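Local atomic coordinates of S-adenosylmethionine:tRNA ribosyltransferase-isomerase (Thermotoga maritima, PDB entry 1VKY), a protein that probably transfers and isomerises the ribose of S-adenosylmethionine onto the 7-aminomethyl group of preQ1-modified tRNA, giving epoxyqueuosine. Residues V42-R45 and I50-R53; D297-N302 and A315-K320. One frame throughout, in Å; residues are numbered along the deposited sequence.

Contact 1 of 2, residues V42-R45 and I50-R53; sequences VLHR and IEHR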
ATOM      1  N   VAL B  42      -7.793 -20.349   9.457  1.00 25.54           N
ATOM      2  CA  VAL B  42      -9.196 -20.655   9.654  1.00 24.95           C
ATOM      3  C   VAL B  42      -9.448 -20.968  11.118  1.00 24.18           C
ATOM      4  O   VAL B  42      -8.833 -21.884  11.682  1.00 24.07           O
ATOM      5  CB  VAL B  42      -9.632 -21.842   8.773  1.00 25.06           C
ATOM      6  CG1 VAL B  42     -11.107 -22.093   8.913  1.00 27.47           C
ATOM      7  CG2 VAL B  42      -9.304 -21.564   7.283  1.00 27.70           C
ATOM      8  N   LEU B  43     -10.411 -20.250  11.680  1.00 25.16           N
ATOM      9  CA  LEU B  43     -10.862 -20.379  13.050  1.00 24.91           C
ATOM     10  C   LEU B  43     -12.284 -20.963  13.101  1.00 26.44           C
ATOM     11  O   LEU B  43     -13.205 -20.428  12.506  1.00 25.55           O
ATOM     12  CB  LEU B  43     -10.855 -18.997  13.728  1.00 22.47           C
ATOM     13  CG  LEU B  43      -9.520 -18.562  14.365  1.00 26.47           C
ATOM     14  CD1 LEU B  43      -8.415 -18.568  13.425  1.00 32.64           C
ATOM     15  CD2 LEU B  43      -9.685 -17.218  14.972  1.00 26.98           C
ATOM     16  N   HIS B  44     -12.423 -22.076  13.815  1.00 24.74           N
ATOM     17  CA  HIS B  44     -13.698 -22.756  13.990  1.00 25.58           C
ATOM     18  C   HIS B  44     -14.152 -22.474  15.418  1.00 24.54           C
ATOM     19  O   HIS B  44     -13.640 -23.060  16.371  1.00 24.61           O
ATOM     20  CB  HIS B  44     -13.529 -24.262  13.770  1.00 27.06           C
ATOM     21  CG  HIS B  44     -13.037 -24.642  12.405  1.00 29.15           C
ATOM     22  ND1 HIS B  44     -13.886 -24.982  11.378  1.00 28.02           N
ATOM     23  CD2 HIS B  44     -11.781 -24.764  11.906  1.00 27.08           C
ATOM     24  CE1 HIS B  44     -13.179 -25.296  10.306  1.00 28.25           C
ATOM     25  NE2 HIS B  44     -11.901 -25.182  10.602  1.00 28.07           N
ATOM     26  N   ARG B  45     -15.102 -21.572  15.577  1.00 22.53           N
ATOM     27  CA  ARG B  45     -15.377 -21.057  16.928  1.00 25.65           C
ATOM     28  C   ARG B  45     -15.896 -22.076  17.904  1.00 27.98           C
ATOM     29  O   ARG B  45     -15.447 -22.099  19.030  1.00 34.88           O
ATOM     30  CB  ARG B  45     -16.348 -19.890  16.894  1.00 27.48           C
ATOM     31  CG  ARG B  45     -15.795 -18.621  16.257  1.00 25.39           C
ATOM     32  CD  ARG B  45     -16.888 -17.618  16.003  1.00 30.26           C
ATOM     33  NE  ARG B  45     -17.788 -18.003  14.921  1.00 29.15           N
ATOM     34  CZ  ARG B  45     -18.853 -17.293  14.589  1.00 29.91           C
ATOM     35  NH1 ARG B  45     -19.620 -17.677  13.596  1.00 26.57           N
ATOM     36  NH2 ARG B  45     -19.153 -16.192  15.256  1.00 31.17           N
ATOM     37  N   ILE B  50      -8.090 -24.419  15.019  1.00 27.80           N
ATOM     38  CA  ILE B  50      -7.383 -23.467  14.159  1.00 30.33           C
ATOM     39  C   ILE B  50      -6.644 -24.244  13.060  1.00 30.38           C
ATOM     40  O   ILE B  50      -5.949 -25.241  13.344  1.00 32.48           O
ATOM     41  CB  ILE B  50      -6.395 -22.604  14.987  1.00 28.35           C
ATOM     42  CG1 ILE B  50      -7.128 -21.864  16.111  1.00 32.72           C
ATOM     43  CG2 ILE B  50      -5.696 -21.568  14.125  1.00 31.44           C
ATOM     44  CD1 ILE B  50      -6.198 -21.008  16.977  1.00 30.86           C
ATOM     45  N   GLU B  51      -6.775 -23.788  11.820  1.00 29.19           N
ATOM     46  CA  GLU B  51      -6.035 -24.367  10.697  1.00 27.78           C
ATOM     47  C   GLU B  51      -5.261 -23.335   9.922  1.00 27.91           C
ATOM     48  O   GLU B  51      -5.602 -22.144   9.886  1.00 27.60           O
ATOM     49  CB  GLU B  51      -6.961 -25.028   9.686  1.00 28.91           C
ATOM     50  CG  GLU B  51      -7.911 -26.069  10.208  1.00 29.36           C
ATOM     51  CD  GLU B  51      -8.721 -26.630   9.063  1.00 29.39           C
ATOM     52  OE1 GLU B  51      -9.906 -26.270   8.889  1.00 26.14           O
ATOM     53  OE2 GLU B  51      -8.125 -27.383   8.313  1.00 29.45           O
ATOM     54  N   HIS B  52      -4.216 -23.815   9.256  1.00 26.23           N
ATOM     55  CA  HIS B  52      -3.321 -22.943   8.494  1.00 29.00           C
ATOM     56  C   HIS B  52      -3.347 -23.358   7.023  1.00 30.84           C
ATOM     57  O   HIS B  52      -2.818 -24.390   6.671  1.00 29.74           O
ATOM     58  CB  HIS B  52      -1.926 -23.060   9.091  1.00 28.37           C
ATOM     59  CG  HIS B  52      -1.906 -22.726  10.542  1.00 30.36           C
ATOM     60  ND1 HIS B  52      -1.924 -21.430  11.001  1.00 29.90           N
ATOM     61  CD2 HIS B  52      -1.975 -23.517  11.636  1.00 31.64           C
ATOM     62  CE1 HIS B  52      -1.954 -21.437  12.322  1.00 29.28           C
ATOM     63  NE2 HIS B  52      -1.990 -22.692  12.731  1.00 37.47           N
ATOM     64  N   ARG B  53      -3.969 -22.523   6.186  1.00 29.33           N
ATOM     65  CA  ARG B  53      -4.296 -22.856   4.793  1.00 28.88           C
ATOM     66  C   ARG B  53      -3.785 -21.725   3.892  1.00 28.01           C
ATOM     67  O   ARG B  53      -3.051 -20.846   4.364  1.00 28.29           O
ATOM     68  CB  ARG B  53      -5.811 -23.058   4.635  1.00 29.30           C
ATOM     69  CG  ARG B  53      -6.327 -24.184   5.543  1.00 31.06           C
ATOM     70  CD  ARG B  53      -5.847 -25.619   5.093  1.00 25.14           C
ATOM     71  NE  ARG B  53      -7.055 -26.133   4.579  1.00 38.77           N
ATOM     72  CZ  ARG B  53      -7.278 -26.606   3.410  1.00 38.09           C
ATOM     73  NH1 ARG B  53      -6.344 -26.870   2.532  1.00 34.55           N
ATOM     74  NH2 ARG B  53      -8.501 -26.939   3.176  1.00 41.34           N
TER
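V42 and E51 face each other as an antiparallel hydrogen-bonded pair, with V42 N bonded to E51 O at 2.9 Å and E51 N to V42 O at 2.8 Å, while the strand axes run 159° apart. One residue on, L43 and I50 form the adjoining non-hydrogen-bonded pair. On their face of the sheet the two side chains lie side by side and point the same way, L43 CD1 meeting I50 CG2 at 4.1 Å; F322 and A326 of helix 320-332 pack against both. Strands 39-44 and 49-54 make a beta hairpin, 49-54 being one of the two outermost strands of the mixed sheet within this chain. The other face carries V42 and E51, and here the polar link is diagonal. E51 reaches H44, its CG lying beside the backbone N (chi1 -54°) and the chain extended from there. H44 NE2 donates to E51 OE1 at 2.8 Å, nearly in the imidazole plane and almost straight, and E51 OE1 accepts through its anti lone pair. Ring and carboxylate planes differ by 26°. OE1 also bonds the Y61 hydroxyl; two partners on one oxygen probably restrict the carboxylate's rotation. R53 CG lies 4.3 Å from V42 CG2.

Contact 2 of 2, residues D297-N302 and A315-K320; sequences DALVTN and AAFAGK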
ATOM      1  N   ASP B 297     -22.802 -14.802   9.713  1.00 23.52           N
ATOM      2  CA  ASP B 297     -22.537 -16.187  10.189  1.00 24.63           C
ATOM      3  C   ASP B 297     -21.071 -16.597  10.142  1.00 23.86           C
ATOM      4  O   ASP B 297     -20.643 -17.532  10.834  1.00 24.36           O
ATOM      5  CB  ASP B 297     -23.344 -17.201   9.391  1.00 24.68           C
ATOM      6  CG  ASP B 297     -24.827 -16.872   9.385  1.00 26.66           C
ATOM      7  OD1 ASP B 297     -25.383 -16.637  10.472  1.00 30.92           O
ATOM      8  OD2 ASP B 297     -25.503 -16.779   8.339  1.00 27.06           O
ATOM      9  N   ALA B 298     -20.305 -15.916   9.306  1.00 23.92           N
ATOM     10  CA  ALA B 298     -18.886 -16.164   9.114  1.00 21.84           C
ATOM     11  C   ALA B 298     -18.219 -14.911   8.610  1.00 22.95           C
ATOM     12  O   ALA B 298     -18.878 -14.018   8.109  1.00 20.71           O
ATOM     13  CB  ALA B 298     -18.678 -17.308   8.161  1.00 23.62           C
ATOM     14  N   LEU B 299     -16.894 -14.823   8.728  1.00 23.91           N
ATOM     15  CA  LEU B 299     -16.211 -13.540   8.478  1.00 22.06           C
ATOM     16  C   LEU B 299     -14.843 -13.796   7.823  1.00 23.41           C
ATOM     17  O   LEU B 299     -14.080 -14.585   8.357  1.00 23.51           O
ATOM     18  CB  LEU B 299     -16.029 -12.756   9.788  1.00 21.79           C
ATOM     19  CG  LEU B 299     -15.123 -11.483   9.744  1.00 24.67           C
ATOM     20  CD1 LEU B 299     -15.684 -10.519   8.740  1.00 24.49           C
ATOM     21  CD2 LEU B 299     -15.016 -10.801  11.027  1.00 27.65           C
ATOM     22  N   VAL B 300     -14.590 -13.177   6.656  1.00 22.67           N
ATOM     23  CA  VAL B 300     -13.212 -13.090   6.088  1.00 22.99           C
ATOM     24  C   VAL B 300     -12.654 -11.685   6.330  1.00 23.28           C
ATOM     25  O   VAL B 300     -13.293 -10.660   6.008  1.00 23.47           O
ATOM     26  CB  VAL B 300     -13.220 -13.346   4.573  1.00 22.04           C
ATOM     27  CG1 VAL B 300     -11.837 -13.294   3.991  1.00 27.58           C
ATOM     28  CG2 VAL B 300     -13.909 -14.651   4.243  1.00 26.22           C
ATOM     29  N   THR B 301     -11.451 -11.632   6.872  1.00 22.80           N
ATOM     30  CA  THR B 301     -10.851 -10.375   7.250  1.00 24.85           C
ATOM     31  C   THR B 301      -9.316 -10.470   7.316  1.00 25.47           C
ATOM     32  O   THR B 301      -8.750 -11.547   7.358  1.00 26.71           O
ATOM     33  CB  THR B 301     -11.431  -9.942   8.597  1.00 27.58           C
ATOM     34  OG1 THR B 301     -10.955  -8.624   8.941  1.00 25.75           O
ATOM     35  CG2 THR B 301     -10.954 -10.850   9.722  1.00 28.48           C
ATOM     36  N   ASN B 302      -8.658  -9.313   7.336  1.00 26.09           N
ATOM     37  CA  ASN B 302      -7.194  -9.264   7.475  1.00 27.03           C
ATOM     38  C   ASN B 302      -6.774  -9.445   8.907  1.00 29.06           C
ATOM     39  O   ASN B 302      -7.605  -9.593   9.802  1.00 26.70           O
ATOM     40  CB  ASN B 302      -6.646  -7.937   6.901  1.00 30.32           C
ATOM     41  CG  ASN B 302      -6.868  -7.799   5.376  1.00 34.95           C
ATOM     42  OD1 ASN B 302      -6.942  -8.787   4.639  1.00 40.34           O
ATOM     43  ND2 ASN B 302      -6.981  -6.557   4.922  1.00 41.36           N
ATOM     44  N   ALA B 315     -12.403  -9.831  17.684  1.00 23.49           N
ATOM     45  CA  ALA B 315     -12.456 -10.500  18.980  1.00 26.30           C
ATOM     46  C   ALA B 315     -13.910 -10.722  19.420  1.00 26.95           C
ATOM     47  O   ALA B 315     -14.259 -11.783  19.942  1.00 27.58           O
ATOM     48  CB  ALA B 315     -11.693  -9.646  20.026  1.00 27.84           C
ATOM     49  N   ALA B 316     -14.781  -9.748  19.165  1.00 25.88           N
ATOM     50  CA  ALA B 316     -16.178  -9.932  19.508  1.00 23.90           C
ATOM     51  C   ALA B 316     -16.709 -11.091  18.667  1.00 23.31           C
ATOM     52  O   ALA B 316     -17.539 -11.862  19.126  1.00 24.74           O
ATOM     53  CB  ALA B 316     -16.976  -8.684  19.258  1.00 23.32           C
ATOM     54  N   PHE B 317     -16.262 -11.201  17.419  1.00 23.83           N
ATOM     55  CA  PHE B 317     -16.852 -12.208  16.512  1.00 23.78           C
ATOM     56  C   PHE B 317     -16.400 -13.639  16.855  1.00 25.91           C
ATOM     57  O   PHE B 317     -17.189 -14.571  16.852  1.00 25.52           O
ATOM     58  CB  PHE B 317     -16.494 -11.896  15.060  1.00 21.30           C
ATOM     59  CG  PHE B 317     -17.239 -12.743  14.098  1.00 19.94           C
ATOM     60  CD1 PHE B 317     -18.581 -12.477  13.823  1.00 19.52           C
ATOM     61  CD2 PHE B 317     -16.648 -13.843  13.510  1.00 21.58           C
ATOM     62  CE1 PHE B 317     -19.311 -13.301  12.964  1.00 23.52           C
ATOM     63  CE2 PHE B 317     -17.402 -14.680  12.625  1.00 19.88           C
ATOM     64  CZ  PHE B 317     -18.724 -14.373  12.373  1.00 23.50           C
ATOM     65  N   ALA B 318     -15.112 -13.778  17.137  1.00 26.67           N
ATOM     66  CA  ALA B 318     -14.464 -15.070  17.365  1.00 27.16           C
ATOM     67  C   ALA B 318     -14.380 -15.470  18.831  1.00 27.88           C
ATOM     68  O   ALA B 318     -14.201 -16.635  19.119  1.00 27.65           O
ATOM     69  CB  ALA B 318     -13.094 -15.027  16.772  1.00 26.95           C
ATOM     70  N   GLY B 319     -14.482 -14.513  19.752  1.00 28.80           N
ATOM     71  CA  GLY B 319     -14.187 -14.754  21.159  1.00 28.20           C
ATOM     72  C   GLY B 319     -12.833 -14.165  21.452  1.00 30.20           C
ATOM     73  O   GLY B 319     -11.890 -14.441  20.729  1.00 29.33           O
ATOM     74  N   LYS B 320     -12.716 -13.353  22.505  1.00 30.51           N
ATOM     75  CA  LYS B 320     -11.457 -12.636  22.731  1.00 29.00           C
ATOM     76  C   LYS B 320     -10.255 -13.539  22.985  1.00 29.67           C
ATOM     77  O   LYS B 320      -9.181 -13.361  22.389  1.00 27.78           O
ATOM     78  CB  LYS B 320     -11.631 -11.636  23.869  1.00 33.05           C
ATOM     79  CG  LYS B 320     -10.368 -10.793  24.124  1.00 39.60           C
ATOM     80  CD  LYS B 320     -10.466 -10.041  25.424  1.00 53.11           C
TER
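A single aromatic side chain, F317, joins helix 309-318 to strand 298-302: L299 of the strand lies over one ring face, and D297, just ahead of the strand, at the ring edge. The helix arrives through A315, whose carbonyl O receives a 2.7 Å bond from G319 N, and passes A316 before reaching F317. There CG stands anti to the backbone N (chi1 -171°), which sends the ring out from the last turn toward the start of the strand. L299 CB sits over the face, 4.0 Å from the centroid and 25° off the normal, displaced toward the rim; its closest ring atom is F317 CE2, at 3.7 Å. This is a CH-pi contact made by the beta carbon. Farther out, F317 CZ approaches A298 CA at 3.7 Å, and D297 C lies near the ring plane, 3.9 Å from F317 CZ. The aromatic thus borders three successive residues, D297 before the strand and A298 and L299 in it, mostly through main-chain and beta-carbon atoms. F293 adds an edge-to-face ring contact, and R45 a cation-pi one. After A318 the chain leaves helical geometry at G319, whose positive phi (103°) lets it turn; G319 is also the N-cap residue of helix 320-332. This is helix-on-sheet packing, with an aromatic of the helix's last turn buried against an inner strand of the mixed sheet.

In the fold
Contacts 1 and 2 both reach the nine-strand mixed sheet, their centres 11 Å apart, and strand 343-346 lies between strands 39-44 and 298-302. R45, of segment 42-45, connects them directly: R45 NH2 probably bonds F317 O at 3.0 Å, R45 NH1 comes within 2.9 Å of D297 O, and R45 CD packs on A318 CA at 3.8 Å. R45 NE also forms a salt bridge with the carboxylate of the C-terminal L347. Along the chain the two contacts follow in series. At the far end of strand 298-302, T301 OG1 and N302 N bond an unidentified ligand, probably from the crystallisation liquor.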